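Local coordinates for N5-carboxyaminoimidazole ribonucleotide synthetase (Bacillus anthracis, PDB 3QFF), which synthesises N5-carboxyaminoimidazole ribonucleotide from aminoimidazole ribonucleotide and bicarbonate, using ATP, in the purine pathway, at residues Arg9-Gly14 with Ala301-Pro306; Asp77-Glu82 with Lys96-Pro101; Val211-Glu216 with Asp288-Ser293; Leu312-Val317 with Leu361-Glu366. One frame throughout, in Å; residues are numbered along the deposited sequence.

Interaction 1: Arg9-Gly14 with Ala301-Pro306; sequences RIILPG and AICNLP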
loop_
_atom_site.group_PDB
_atom_site.type_symbol
_atom_site.label_atom_id
_atom_site.label_comp_id
_atom_site.label_asym_id
_atom_site.label_seq_id
_atom_site.Cartn_x
_atom_site.Cartn_y
_atom_site.Cartn_z
ATOM N N ARG A 9 -23.793 -8.821 -7.593
ATOM C CA ARG A 9 -23.451 -8.933 -6.153
ATOM C C ARG A 9 -22.143 -8.229 -5.757
ATOM O O ARG A 9 -21.050 -8.616 -6.197
ATOM C CB ARG A 9 -23.412 -10.397 -5.731
ATOM C CG ARG A 9 -23.264 -10.631 -4.222
ATOM C CD ARG A 9 -23.738 -12.045 -3.905
ATOM N NE ARG A 9 -23.536 -12.407 -2.514
ATOM C CZ ARG A 9 -23.979 -13.531 -1.959
ATOM N NH1 ARG A 9 -24.656 -14.423 -2.677
ATOM N NH2 ARG A 9 -23.740 -13.761 -0.679
ATOM N N ILE A 10 -22.277 -7.206 -4.917
ATOM C CA ILE A 10 -21.152 -6.390 -4.472
ATOM C C ILE A 10 -20.942 -6.564 -2.980
ATOM O O ILE A 10 -21.902 -6.558 -2.205
ATOM C CB ILE A 10 -21.393 -4.889 -4.790
ATOM C CG1 ILE A 10 -21.486 -4.670 -6.309
ATOM C CG2 ILE A 10 -20.296 -4.004 -4.162
ATOM C CD1 ILE A 10 -22.027 -3.272 -6.710
ATOM N N ILE A 11 -19.683 -6.735 -2.581
ATOM C CA ILE A 11 -19.305 -6.804 -1.163
ATOM C C ILE A 11 -18.673 -5.468 -0.756
ATOM O O ILE A 11 -17.527 -5.167 -1.120
ATOM C CB ILE A 11 -18.325 -7.970 -0.882
ATOM C CG1 ILE A 11 -18.830 -9.303 -1.467
ATOM C CG2 ILE A 11 -18.003 -8.075 0.612
ATOM C CD1 ILE A 11 -20.209 -9.816 -0.875
ATOM N N LEU A 12 -19.432 -4.682 0.002
ATOM C CA LEU A 12 -19.044 -3.313 0.339
ATOM C C LEU A 12 -17.975 -3.212 1.419
ATOM O O LEU A 12 -17.902 -4.058 2.317
ATOM C CB LEU A 12 -20.275 -2.495 0.767
ATOM C CG LEU A 12 -21.304 -2.186 -0.319
ATOM C CD1 LEU A 12 -22.575 -1.535 0.274
ATOM C CD2 LEU A 12 -20.684 -1.335 -1.438
ATOM N N PRO A 13 -17.153 -2.152 1.354
ATOM C CA PRO A 13 -16.256 -1.810 2.463
ATOM C C PRO A 13 -16.980 -1.904 3.794
ATOM O O PRO A 13 -18.144 -1.500 3.888
ATOM C CB PRO A 13 -15.896 -0.371 2.164
ATOM C CG PRO A 13 -15.834 -0.350 0.631
ATOM C CD PRO A 13 -16.977 -1.242 0.202
ATOM N N GLY A 14 -16.314 -2.477 4.799
ATOM C CA GLY A 14 -16.921 -2.649 6.113
ATOM C C GLY A 14 -17.268 -4.102 6.375
ATOM O O GLY A 14 -17.341 -4.524 7.523
ATOM N N ALA A 301 -11.783 -7.555 -7.473
ATOM C CA ALA A 301 -12.355 -8.585 -8.335
ATOM C C ALA A 301 -13.385 -9.465 -7.616
ATOM O O ALA A 301 -14.478 -9.713 -8.147
ATOM C CB ALA A 301 -11.242 -9.474 -8.957
ATOM N N ILE A 302 -13.034 -9.947 -6.428
ATOM C CA ILE A 302 -13.932 -10.843 -5.703
ATOM C C ILE A 302 -15.109 -10.091 -5.058
ATOM O O ILE A 302 -16.182 -10.665 -4.868
ATOM C CB ILE A 302 -13.196 -11.723 -4.663
ATOM C CG1 ILE A 302 -12.625 -10.866 -3.532
ATOM C CG2 ILE A 302 -12.120 -12.606 -5.366
ATOM C CD1 ILE A 302 -12.122 -11.666 -2.333
ATOM N N CYS A 303 -14.890 -8.826 -4.708
ATOM C CA CYS A 303 -15.933 -7.999 -4.111
ATOM C C CYS A 303 -16.795 -7.330 -5.182
ATOM O O CYS A 303 -17.796 -6.683 -4.859
ATOM C CB CYS A 303 -15.333 -6.924 -3.189
ATOM S SG CYS A 303 -14.535 -7.555 -1.692
ATOM N N ASN A 304 -16.400 -7.493 -6.450
ATOM C CA ASN A 304 -17.099 -6.905 -7.598
ATOM C C ASN A 304 -17.116 -5.372 -7.557
ATOM O O ASN A 304 -18.130 -4.729 -7.821
ATOM C CB ASN A 304 -18.514 -7.502 -7.748
ATOM C CG ASN A 304 -19.087 -7.334 -9.152
ATOM O OD1 ASN A 304 -18.346 -7.173 -10.127
ATOM N ND2 ASN A 304 -20.421 -7.377 -9.261
ATOM N N LEU A 305 -15.981 -4.785 -7.196
ATOM C CA LEU A 305 -15.782 -3.345 -7.351
ATOM C C LEU A 305 -15.154 -3.091 -8.718
ATOM O O LEU A 305 -14.612 -4.019 -9.341
ATOM C CB LEU A 305 -14.867 -2.812 -6.245
ATOM C CG LEU A 305 -15.188 -3.234 -4.808
ATOM C CD1 LEU A 305 -14.103 -2.728 -3.885
ATOM C CD2 LEU A 305 -16.575 -2.713 -4.364
ATOM N N PRO A 306 -15.221 -1.847 -9.210
ATOM C CA PRO A 306 -14.513 -1.581 -10.465
ATOM C C PRO A 306 -13.019 -1.898 -10.313
ATOM O O PRO A 306 -12.430 -1.641 -9.251
ATOM C CB PRO A 306 -14.705 -0.077 -10.649
ATOM C CG PRO A 306 -15.982 0.225 -9.915
ATOM C CD PRO A 306 -15.846 -0.618 -8.674
HETATM O O HOH W 1 -18.862 -10.046 -5.214
#

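Interaction 2: Asp77-Glu82 with Lys96-Pro101; sequences DVVTYE and KHAYLP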
loop_
_atom_site.group_PDB
_atom_site.type_symbol
_atom_site.label_atom_id
_atom_site.label_comp_id
_atom_site.label_asym_id
_atom_site.label_seq_id
_atom_site.Cartn_x
_atom_site.Cartn_y
_atom_site.Cartn_z
ATOM N N ASP A 77 -18.268 -12.359 4.776
ATOM C CA ASP A 77 -19.158 -11.939 3.693
ATOM C C ASP A 77 -18.690 -12.407 2.317
ATOM O O ASP A 77 -19.499 -12.559 1.391
ATOM C CB ASP A 77 -19.329 -10.429 3.751
ATOM C CG ASP A 77 -19.917 -9.988 5.091
ATOM O OD1 ASP A 77 -21.167 -10.025 5.225
ATOM O OD2 ASP A 77 -19.133 -9.658 6.010
ATOM N N VAL A 78 -17.385 -12.641 2.194
ATOM C CA VAL A 78 -16.800 -13.235 0.986
ATOM C C VAL A 78 -15.597 -14.051 1.432
ATOM O O VAL A 78 -14.878 -13.659 2.364
ATOM C CB VAL A 78 -16.433 -12.166 -0.111
ATOM C CG1 VAL A 78 -15.425 -11.135 0.400
ATOM C CG2 VAL A 78 -15.920 -12.841 -1.416
ATOM N N VAL A 79 -15.400 -15.200 0.796
ATOM C CA VAL A 79 -14.263 -16.075 1.096
ATOM C C VAL A 79 -13.326 -16.179 -0.124
ATOM O O VAL A 79 -13.780 -16.356 -1.254
ATOM C CB VAL A 79 -14.743 -17.483 1.558
ATOM C CG1 VAL A 79 -13.556 -18.421 1.872
ATOM C CG2 VAL A 79 -15.654 -17.365 2.799
ATOM N N THR A 80 -12.026 -16.060 0.122
ATOM C CA THR A 80 -11.009 -16.331 -0.884
ATOM C C THR A 80 -9.943 -17.226 -0.251
ATOM O O THR A 80 -9.992 -17.517 0.951
ATOM C CB THR A 80 -10.409 -15.006 -1.496
ATOM O OG1 THR A 80 -9.441 -15.324 -2.505
ATOM C CG2 THR A 80 -9.749 -14.146 -0.419
ATOM N N TYR A 81 -8.996 -17.684 -1.058
ATOM C CA TYR A 81 -7.956 -18.585 -0.564
ATOM C C TYR A 81 -6.580 -18.174 -1.055
ATOM O O TYR A 81 -6.428 -17.654 -2.165
ATOM C CB TYR A 81 -8.234 -20.019 -1.045
ATOM C CG TYR A 81 -8.321 -20.095 -2.558
ATOM C CD1 TYR A 81 -9.550 -19.997 -3.214
ATOM C CD2 TYR A 81 -7.164 -20.206 -3.332
ATOM C CE1 TYR A 81 -9.623 -20.033 -4.619
ATOM C CE2 TYR A 81 -7.224 -20.236 -4.719
ATOM C CZ TYR A 81 -8.445 -20.153 -5.353
ATOM O OH TYR A 81 -8.476 -20.181 -6.721
ATOM N N GLU A 82 -5.579 -18.450 -0.223
ATOM C CA GLU A 82 -4.180 -18.459 -0.640
ATOM C C GLU A 82 -3.750 -19.918 -0.790
ATOM O O GLU A 82 -3.012 -20.278 -1.718
ATOM C CB GLU A 82 -3.310 -17.770 0.414
ATOM C CG GLU A 82 -1.926 -18.418 0.568
ATOM C CD GLU A 82 -1.192 -17.947 1.786
ATOM O OE1 GLU A 82 -1.104 -18.722 2.763
ATOM O OE2 GLU A 82 -0.697 -16.808 1.756
ATOM N N LYS A 96 -21.295 -23.563 -2.287
ATOM C CA LYS A 96 -22.735 -23.602 -2.229
ATOM C C LYS A 96 -23.346 -22.975 -0.970
ATOM O O LYS A 96 -24.460 -22.457 -1.025
ATOM C CB LYS A 96 -23.250 -25.024 -2.477
ATOM C CG LYS A 96 -22.682 -25.688 -3.772
ATOM C CD LYS A 96 -23.160 -25.027 -5.069
ATOM C CE LYS A 96 -22.333 -25.508 -6.248
ATOM N NZ LYS A 96 -22.555 -24.711 -7.489
ATOM N N HIS A 97 -22.613 -22.971 0.143
ATOM C CA HIS A 97 -23.174 -22.469 1.407
ATOM C C HIS A 97 -22.517 -21.199 1.955
ATOM O O HIS A 97 -22.993 -20.617 2.932
ATOM C CB HIS A 97 -23.186 -23.575 2.469
ATOM C CG HIS A 97 -23.909 -24.809 2.036
ATOM N ND1 HIS A 97 -25.267 -24.828 1.791
ATOM C CD2 HIS A 97 -23.466 -26.065 1.795
ATOM C CE1 HIS A 97 -25.629 -26.045 1.424
ATOM N NE2 HIS A 97 -24.554 -26.816 1.418
ATOM N N ALA A 98 -21.411 -20.785 1.342
ATOM C CA ALA A 98 -20.811 -19.489 1.632
ATOM C C ALA A 98 -20.777 -18.704 0.331
ATOM O O ALA A 98 -21.383 -19.110 -0.670
ATOM C CB ALA A 98 -19.400 -19.655 2.187
ATOM N N TYR A 99 -20.090 -17.571 0.352
ATOM C CA TYR A 99 -19.893 -16.811 -0.868
ATOM C C TYR A 99 -18.436 -16.920 -1.331
ATOM O O TYR A 99 -17.554 -16.240 -0.803
ATOM C CB TYR A 99 -20.351 -15.350 -0.704
ATOM C CG TYR A 99 -20.248 -14.579 -1.994
ATOM C CD1 TYR A 99 -20.843 -15.057 -3.168
ATOM C CD2 TYR A 99 -19.547 -13.377 -2.053
ATOM C CE1 TYR A 99 -20.723 -14.360 -4.369
ATOM C CE2 TYR A 99 -19.433 -12.669 -3.239
ATOM C CZ TYR A 99 -20.023 -13.161 -4.393
ATOM O OH TYR A 99 -19.890 -12.460 -5.567
ATOM N N LEU A 100 -18.210 -17.813 -2.301
ATOM C CA LEU A 100 -16.897 -18.081 -2.896
ATOM C C LEU A 100 -16.975 -17.796 -4.410
ATOM O O LEU A 100 -17.103 -18.734 -5.211
ATOM C CB LEU A 100 -16.490 -19.549 -2.662
ATOM C CG LEU A 100 -15.061 -19.956 -3.046
ATOM C CD1 LEU A 100 -14.123 -19.736 -1.870
ATOM C CD2 LEU A 100 -15.013 -21.427 -3.523
ATOM N N PRO A 101 -16.903 -16.506 -4.803
ATOM C CA PRO A 101 -17.061 -16.080 -6.199
ATOM C C PRO A 101 -16.033 -16.685 -7.161
ATOM O O PRO A 101 -16.318 -16.786 -8.348
ATOM C CB PRO A 101 -16.876 -14.549 -6.132
ATOM C CG PRO A 101 -16.180 -14.281 -4.848
ATOM C CD PRO A 101 -16.689 -15.354 -3.910
#

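Interaction 3: Val211-Glu216 with Asp288-Ser293; sequences VFPVAE and DACETS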
loop_
_atom_site.group_PDB
_atom_site.type_symbol
_atom_site.label_atom_id
_atom_site.label_comp_id
_atom_site.label_asym_id
_atom_site.label_seq_id
_atom_site.Cartn_x
_atom_site.Cartn_y
_atom_site.Cartn_z
ATOM N N VAL A 211 -5.251 -6.736 -17.407
ATOM C CA VAL A 211 -4.031 -7.520 -17.530
ATOM C C VAL A 211 -2.845 -6.652 -17.103
ATOM O O VAL A 211 -2.752 -5.460 -17.459
ATOM C CB VAL A 211 -3.829 -8.048 -18.967
ATOM C CG1 VAL A 211 -2.741 -9.115 -19.014
ATOM C CG2 VAL A 211 -5.132 -8.629 -19.496
ATOM N N PHE A 212 -1.964 -7.237 -16.312
ATOM C CA PHE A 212 -0.727 -6.577 -15.927
ATOM C C PHE A 212 0.342 -6.751 -17.004
ATOM O O PHE A 212 0.201 -7.612 -17.875
ATOM C CB PHE A 212 -0.230 -7.126 -14.593
ATOM C CG PHE A 212 -0.944 -6.555 -13.421
ATOM C CD1 PHE A 212 -1.963 -7.284 -12.792
ATOM C CD2 PHE A 212 -0.623 -5.286 -12.956
ATOM C CE1 PHE A 212 -2.629 -6.754 -11.678
ATOM C CE2 PHE A 212 -1.287 -4.747 -11.838
ATOM C CZ PHE A 212 -2.285 -5.481 -11.200
ATOM N N PRO A 213 1.399 -5.922 -16.960
ATOM C CA PRO A 213 2.451 -6.030 -17.988
ATOM C C PRO A 213 3.207 -7.349 -17.873
ATOM O O PRO A 213 3.269 -7.937 -16.781
ATOM C CB PRO A 213 3.403 -4.853 -17.679
ATOM C CG PRO A 213 2.687 -3.979 -16.700
ATOM C CD PRO A 213 1.634 -4.815 -16.017
ATOM N N VAL A 214 3.797 -7.795 -18.979
ATOM C CA VAL A 214 4.604 -8.999 -18.989
ATOM C C VAL A 214 5.865 -8.850 -18.119
ATOM O O VAL A 214 6.627 -7.906 -18.277
ATOM C CB VAL A 214 5.032 -9.419 -20.425
ATOM C CG1 VAL A 214 5.722 -10.780 -20.384
ATOM C CG2 VAL A 214 3.831 -9.444 -21.398
ATOM N N ALA A 215 6.083 -9.815 -17.228
ATOM C CA ALA A 215 7.285 -9.842 -16.399
ATOM C C ALA A 215 8.202 -10.957 -16.882
ATOM O O ALA A 215 7.739 -12.054 -17.185
ATOM C CB ALA A 215 6.924 -10.078 -14.945
ATOM N N GLU A 216 9.497 -10.661 -16.953
ATOM C CA GLU A 216 10.516 -11.682 -17.217
ATOM C C GLU A 216 10.976 -12.254 -15.879
ATOM O O GLU A 216 11.411 -11.503 -14.994
ATOM C CB GLU A 216 11.683 -11.077 -18.010
ATOM C CG GLU A 216 13.008 -11.860 -17.930
ATOM C CD GLU A 216 14.179 -11.109 -18.586
ATOM O OE1 GLU A 216 13.990 -9.967 -19.045
ATOM O OE2 GLU A 216 15.297 -11.666 -18.636
ATOM N N ASP A 288 4.663 -1.769 -6.006
ATOM C CA ASP A 288 5.382 -0.497 -6.032
ATOM C C ASP A 288 5.438 0.151 -7.413
ATOM O O ASP A 288 5.604 1.363 -7.521
ATOM C CB ASP A 288 6.780 -0.675 -5.410
ATOM C CG ASP A 288 6.709 -1.077 -3.939
ATOM O OD1 ASP A 288 6.173 -0.277 -3.136
ATOM O OD2 ASP A 288 7.163 -2.193 -3.582
ATOM N N ALA A 289 5.259 -0.645 -8.463
ATOM C CA ALA A 289 5.521 -0.154 -9.826
ATOM C C ALA A 289 4.289 0.042 -10.701
ATOM O O ALA A 289 4.403 0.619 -11.789
ATOM C CB ALA A 289 6.509 -1.061 -10.535
ATOM N N CYS A 290 3.127 -0.441 -10.248
ATOM C CA CYS A 290 1.897 -0.309 -11.030
ATOM C C CYS A 290 0.876 0.563 -10.339
ATOM O O CYS A 290 0.932 0.785 -9.135
ATOM C CB CYS A 290 1.270 -1.676 -11.326
ATOM S SG CYS A 290 2.182 -2.641 -12.509
ATOM N N GLU A 291 -0.092 1.018 -11.121
ATOM C CA GLU A 291 -1.162 1.856 -10.622
ATOM C C GLU A 291 -2.047 1.167 -9.554
ATOM O O GLU A 291 -2.528 1.831 -8.635
ATOM C CB GLU A 291 -1.976 2.361 -11.813
ATOM C CG GLU A 291 -2.836 3.536 -11.481
ATOM C CD GLU A 291 -3.427 4.178 -12.710
ATOM O OE1 GLU A 291 -4.603 4.599 -12.627
ATOM O OE2 GLU A 291 -2.723 4.243 -13.751
ATOM N N THR A 292 -2.242 -0.152 -9.673
ATOM C CA THR A 292 -2.909 -0.983 -8.653
ATOM C C THR A 292 -2.065 -2.232 -8.435
ATOM O O THR A 292 -1.549 -2.786 -9.390
ATOM C CB THR A 292 -4.310 -1.490 -9.133
ATOM O OG1 THR A 292 -5.041 -0.425 -9.745
ATOM C CG2 THR A 292 -5.133 -2.043 -7.950
ATOM N N SER A 293 -1.943 -2.712 -7.203
ATOM C CA SER A 293 -1.235 -3.975 -7.008
ATOM C C SER A 293 -2.107 -5.177 -7.364
ATOM O O SER A 293 -3.339 -5.086 -7.362
ATOM C CB SER A 293 -0.737 -4.104 -5.573
ATOM O OG SER A 293 -1.768 -4.569 -4.732
#

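Interaction 4: Leu312-Val317 with Leu361-Glu366; sequences LLKPVV and LNDNIE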
loop_
_atom_site.group_PDB
_atom_site.type_symbol
_atom_site.label_atom_id
_atom_site.label_comp_id
_atom_site.label_asym_id
_atom_site.label_seq_id
_atom_site.Cartn_x
_atom_site.Cartn_y
_atom_site.Cartn_z
ATOM N N LEU A 312 2.142 0.314 -15.924
ATOM C CA LEU A 312 3.466 0.314 -15.332
ATOM C C LEU A 312 3.920 1.770 -15.210
ATOM O O LEU A 312 4.094 2.458 -16.223
ATOM C CB LEU A 312 4.461 -0.482 -16.183
ATOM C CG LEU A 312 5.841 -0.637 -15.512
ATOM C CD1 LEU A 312 5.777 -1.575 -14.301
ATOM C CD2 LEU A 312 6.881 -1.102 -16.477
ATOM N N LEU A 313 4.103 2.224 -13.973
ATOM C CA LEU A 313 4.455 3.615 -13.704
ATOM C C LEU A 313 5.963 3.841 -13.624
ATOM O O LEU A 313 6.431 4.952 -13.848
ATOM C CB LEU A 313 3.766 4.109 -12.424
ATOM C CG LEU A 313 2.231 4.108 -12.419
ATOM C CD1 LEU A 313 1.703 4.682 -11.106
ATOM C CD2 LEU A 313 1.663 4.874 -13.614
ATOM N N LYS A 314 6.710 2.790 -13.301
ATOM C CA LYS A 314 8.178 2.814 -13.335
ATOM C C LYS A 314 8.715 1.401 -13.571
ATOM O O LYS A 314 8.123 0.433 -13.087
ATOM C CB LYS A 314 8.740 3.394 -12.019
ATOM C CG LYS A 314 10.234 3.827 -12.076
ATOM C CD LYS A 314 10.465 5.141 -11.333
ATOM C CE LYS A 314 11.950 5.379 -11.033
ATOM N NZ LYS A 314 12.126 6.586 -10.157
ATOM N N PRO A 315 9.842 1.270 -14.308
ATOM C CA PRO A 315 10.467 -0.049 -14.444
ATOM C C PRO A 315 10.968 -0.590 -13.089
ATOM O O PRO A 315 11.359 0.187 -12.210
ATOM C CB PRO A 315 11.624 0.207 -15.426
ATOM C CG PRO A 315 11.194 1.411 -16.214
ATOM C CD PRO A 315 10.456 2.266 -15.209
ATOM N N VAL A 316 10.939 -1.909 -12.923
ATOM C CA VAL A 316 11.158 -2.523 -11.623
ATOM C C VAL A 316 11.855 -3.875 -11.742
ATOM O O VAL A 316 11.639 -4.634 -12.702
ATOM C CB VAL A 316 9.800 -2.649 -10.823
ATOM C CG1 VAL A 316 8.734 -3.386 -11.655
ATOM C CG2 VAL A 316 9.995 -3.337 -9.435
ATOM N N VAL A 317 12.713 -4.165 -10.774
ATOM C CA VAL A 317 13.207 -5.526 -10.569
ATOM C C VAL A 317 12.793 -5.940 -9.181
ATOM O O VAL A 317 13.218 -5.330 -8.184
ATOM C CB VAL A 317 14.763 -5.631 -10.714
ATOM C CG1 VAL A 317 15.268 -7.016 -10.327
ATOM C CG2 VAL A 317 15.166 -5.307 -12.148
ATOM N N LEU A 361 13.113 0.033 -8.004
ATOM C CA LEU A 361 12.554 0.897 -9.033
ATOM C C LEU A 361 13.639 1.767 -9.656
ATOM O O LEU A 361 14.473 2.334 -8.946
ATOM C CB LEU A 361 11.454 1.781 -8.428
ATOM C CG LEU A 361 9.970 1.429 -8.620
ATOM C CD1 LEU A 361 9.622 0.015 -8.195
ATOM C CD2 LEU A 361 9.126 2.428 -7.853
ATOM N N ASN A 362 13.638 1.858 -10.984
ATOM C CA ASN A 362 14.609 2.674 -11.715
ATOM C C ASN A 362 14.112 2.937 -13.123
ATOM O O ASN A 362 13.438 2.082 -13.714
ATOM C CB ASN A 362 15.993 1.994 -11.754
ATOM C CG ASN A 362 17.125 2.985 -12.021
ATOM O OD1 ASN A 362 17.379 3.373 -13.158
ATOM N ND2 ASN A 362 17.793 3.409 -10.961
ATOM N N ASP A 363 14.438 4.113 -13.663
ATOM C CA ASP A 363 14.110 4.433 -15.057
ATOM C C ASP A 363 14.786 3.468 -16.024
ATOM O O ASP A 363 14.267 3.202 -17.102
ATOM C CB ASP A 363 14.518 5.866 -15.416
ATOM C CG ASP A 363 13.622 6.918 -14.782
ATOM O OD1 ASP A 363 14.152 7.996 -14.441
ATOM O OD2 ASP A 363 12.398 6.684 -14.625
ATOM N N ASN A 364 15.948 2.953 -15.639
ATOM C CA ASN A 364 16.669 1.995 -16.479
ATOM C C ASN A 364 16.754 0.628 -15.797
ATOM O O ASN A 364 17.295 0.493 -14.693
ATOM C CB ASN A 364 18.052 2.562 -16.883
ATOM C CG ASN A 364 18.884 1.594 -17.735
ATOM O OD1 ASN A 364 18.818 0.372 -17.573
ATOM N ND2 ASN A 364 19.693 2.150 -18.637
ATOM N N ILE A 365 16.209 -0.391 -16.461
ATOM C CA ILE A 365 16.169 -1.740 -15.885
ATOM C C ILE A 365 17.552 -2.321 -15.553
ATOM O O ILE A 365 17.721 -2.999 -14.529
ATOM C CB ILE A 365 15.348 -2.715 -16.768
ATOM C CG1 ILE A 365 13.858 -2.586 -16.449
ATOM C CG2 ILE A 365 15.788 -4.169 -16.561
ATOM C CD1 ILE A 365 13.471 -3.069 -15.047
ATOM N N GLU A 366 18.538 -2.047 -16.407
ATOM C CA GLU A 366 19.892 -2.566 -16.181
ATOM C C GLU A 366 20.543 -1.964 -14.929
ATOM O O GLU A 366 21.347 -2.611 -14.273
ATOM C CB GLU A 366 20.785 -2.373 -17.419
ATOM C CG GLU A 366 20.264 -3.036 -18.714
ATOM C CD GLU A 366 20.153 -4.566 -18.649
ATOM O OE1 GLU A 366 21.003 -5.223 -17.994
ATOM O OE2 GLU A 366 19.208 -5.119 -19.277
HETATM O O HOH W 2 11.095 8.317 -11.969
#

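Interaction 1: Arg9-Gly14 with Ala301-Pro306
The side-chain amide of Asn304 meets residues 9-14 through its nitrogen end. Asn304 ND2 gives a weak hydrogen bond of 3.4 Å to Arg9 O, and its stronger partner is Met7 O just upstream. At the other end of the amide, OD1 is bonded to Ser206, so both polar atoms have partners. Ile10 CG1 packs 4.1 Å from Asn304 ND2, the two side chains crossing at about a right angle. Asn304 is the C-prime residue of a Schellman motif that ends helix 294-303, and its phi is positive (62°). CG lies opposite the backbone N (chi1 -159°), which carries the amide across to the N-terminal chain. The incoming chain also gives a bond to this helix end. Ile11 N donates to Cys303 O over 3.0 Å, and at 167° the bond is nearly straight. Arg9 O is held a second time by a water that donates to it at 2.8 Å. The same water donates to Ile302 O, joining the two backbones. Beside these bonds, Ile11 CB rests against Cys303 SG at 3.9 Å. The contact thus fastens the chain ahead of strand 16-20 to the end of helix 294-303. The second subunit borders it, with its Asn334 packed on Ile10. On the apolar flank, Ile10 CG2 touches Leu305 CD2 at 3.9 Å.

Interaction 2: Asp77-Glu82 with Lys96-Pro101
Asp77 O comes to the edge of the Tyr99 ring, near its plane, 3.5 Å from Tyr99 CD2. The carboxylate of Asp77 turns elsewhere, to the backbone N of Thr16. At Val78 the CA lies close to Tyr99 O, while CG2 meets two side chains. Val78 CG2 is 3.7 Å from Tyr99 CD2 and 3.6 Å from Pro101 CD. Pro101 CD in turn sits over the centre of the Tyr99 ring, so the valine methyl, the proline and the ring form one cluster. Val78 CG2 is there because it stands opposite the backbone N, with CG1 taking the crowded position (chi1 59°). Val79 provides the backbone link: its N donates to Tyr99 O at 2.9 Å, nearly along the C=O axis. Val79 CG1 meets Leu100 CD1 at 4.0 Å. Thr80 OG1 bonds to Gln102 and His298. Strand 78-81 is one of the two outer strands, within this chain, of a four-stranded parallel sheet. The chain leaving helix 88-97 meets its first residues at Tyr99 and Leu100, then turns away. A parallel edge strand followed by a helix, with Glu82 bonded to the backbone of Gly23 and Gly26 in a GxGxxG-like turn, is consistent with the Rossmann-like preATP-grasp domain.

Interaction 3: Val211-Glu216 with Asp288-Ser293
Thr292 O points at the edge of the Phe212 ring and lies in its plane. Phe212 CE2 lies 3.1 Å and Phe212 CZ 3.3 Å from Thr292 O. This oxygen is buried here and has no hydrogen-bond partner in the model. Cys290 joins it along the same edge. Cys290 SG lies 3.9 Å from Phe212 CD2, and seen from the ring centre it is 78° off the ring normal, a sulfur-aromatic contact made at the edge. SG stands beside the backbone N of Cys290, opposite the carbonyl carbon (chi1 -71°), which lets it touch both the phenyl ring and Pro213. Pro213 CD is 4.2 Å from Cys290 SG. Past the oxygen, Ser293 C is 3.9 Å from Phe212 CZ. Cys290 to Ser293 therefore passes along one side of the phenyl ring, from CD2 to CZ. Ile200 of the adjacent strand 195-203 and Thr310 also pack on the ring. Residues 211-216 lie on the interrupted strand 209-220 of the large antiparallel sheet, which runs from the ATP-grasp part into the C-terminal part. Residues 288-293 link helix 286-289 to helix 294-303, whose N-cap is Ser293, its OG bonded to Gly296 N. Thr292 OG1 is held by Glu309 O, and Glu291 reaches Lys314 of the second subunit in a salt bridge. The segments are thus joined by carbon, sulfur and one carbonyl. The slightly positive C-H rim of the ring probably offsets in part the missing donor at Thr292 O.

Interaction 4: Leu312-Val317 with Leu361-Glu366
An antiparallel sheet pairing begins here, where strand 316-322 starts beside the last residue of strand 354-361. Val316 and Leu361 form a non-hydrogen-bonded pair, and their side chains lie on the same face of the sheet. Val316 CG2 meets Leu361 CD1 at 3.6 Å. The neighbouring bond runs from Asn362 N to Pro315 O, 3.1 Å long and nearly straight at 169°. Its donor is tilted 31° from the carbonyl plane. After the strand the chain turns into helix 365-374. Asn362 OD1 accepts from Asn364 N in the carbonyl plane, on a lone pair, which makes an Asx turn. Asn364 is the N-cap and takes a weak bond from Glu366 N. This turn brings Ile365 back over the first segment. Ile365 CG1 packs on Pro315 CB at 3.7 Å, and Ile365 CD1 touches Val317 CG2 at 4.0 Å. Lys314, bent at chi2 (139°), passes Asn362, its CE 3.8 Å from Asp363 OD2. Lys314 NZ stays 4.5 Å from Asp363 OD2, too far for a salt bridge. A water accepts from Lys314 NZ and donates weakly to Asp363 OD2. The direct salt bridge of Lys314 is with Glu291 of the second subunit. The lysine charge is therefore probably balanced mainly across the dimer interface, with Asp363 adding a weaker, water-relayed attraction.

Overall arrangement
Starting from the N terminus, residues 9-14 open the widest loop, which interaction 1 closes 287 residues later at the end of helix 294-303. Interactions 2 and 3 both fall within that loop, one after the other. Interaction 2 is a short local closure round helix 88-97, and it touches interaction 1 through Ile11 and Tyr99. Interaction 3 ties strand 209-220 to the turn after helix 286-289. Interaction 4 follows in series, and none of the loops cross. It closes a loop of about 44 residues, joining the start of strand 316-322 to the end of strand 354-361 and to helix 365-374. It abuts interaction 3, where Ala289 O and Leu313 N probably bond.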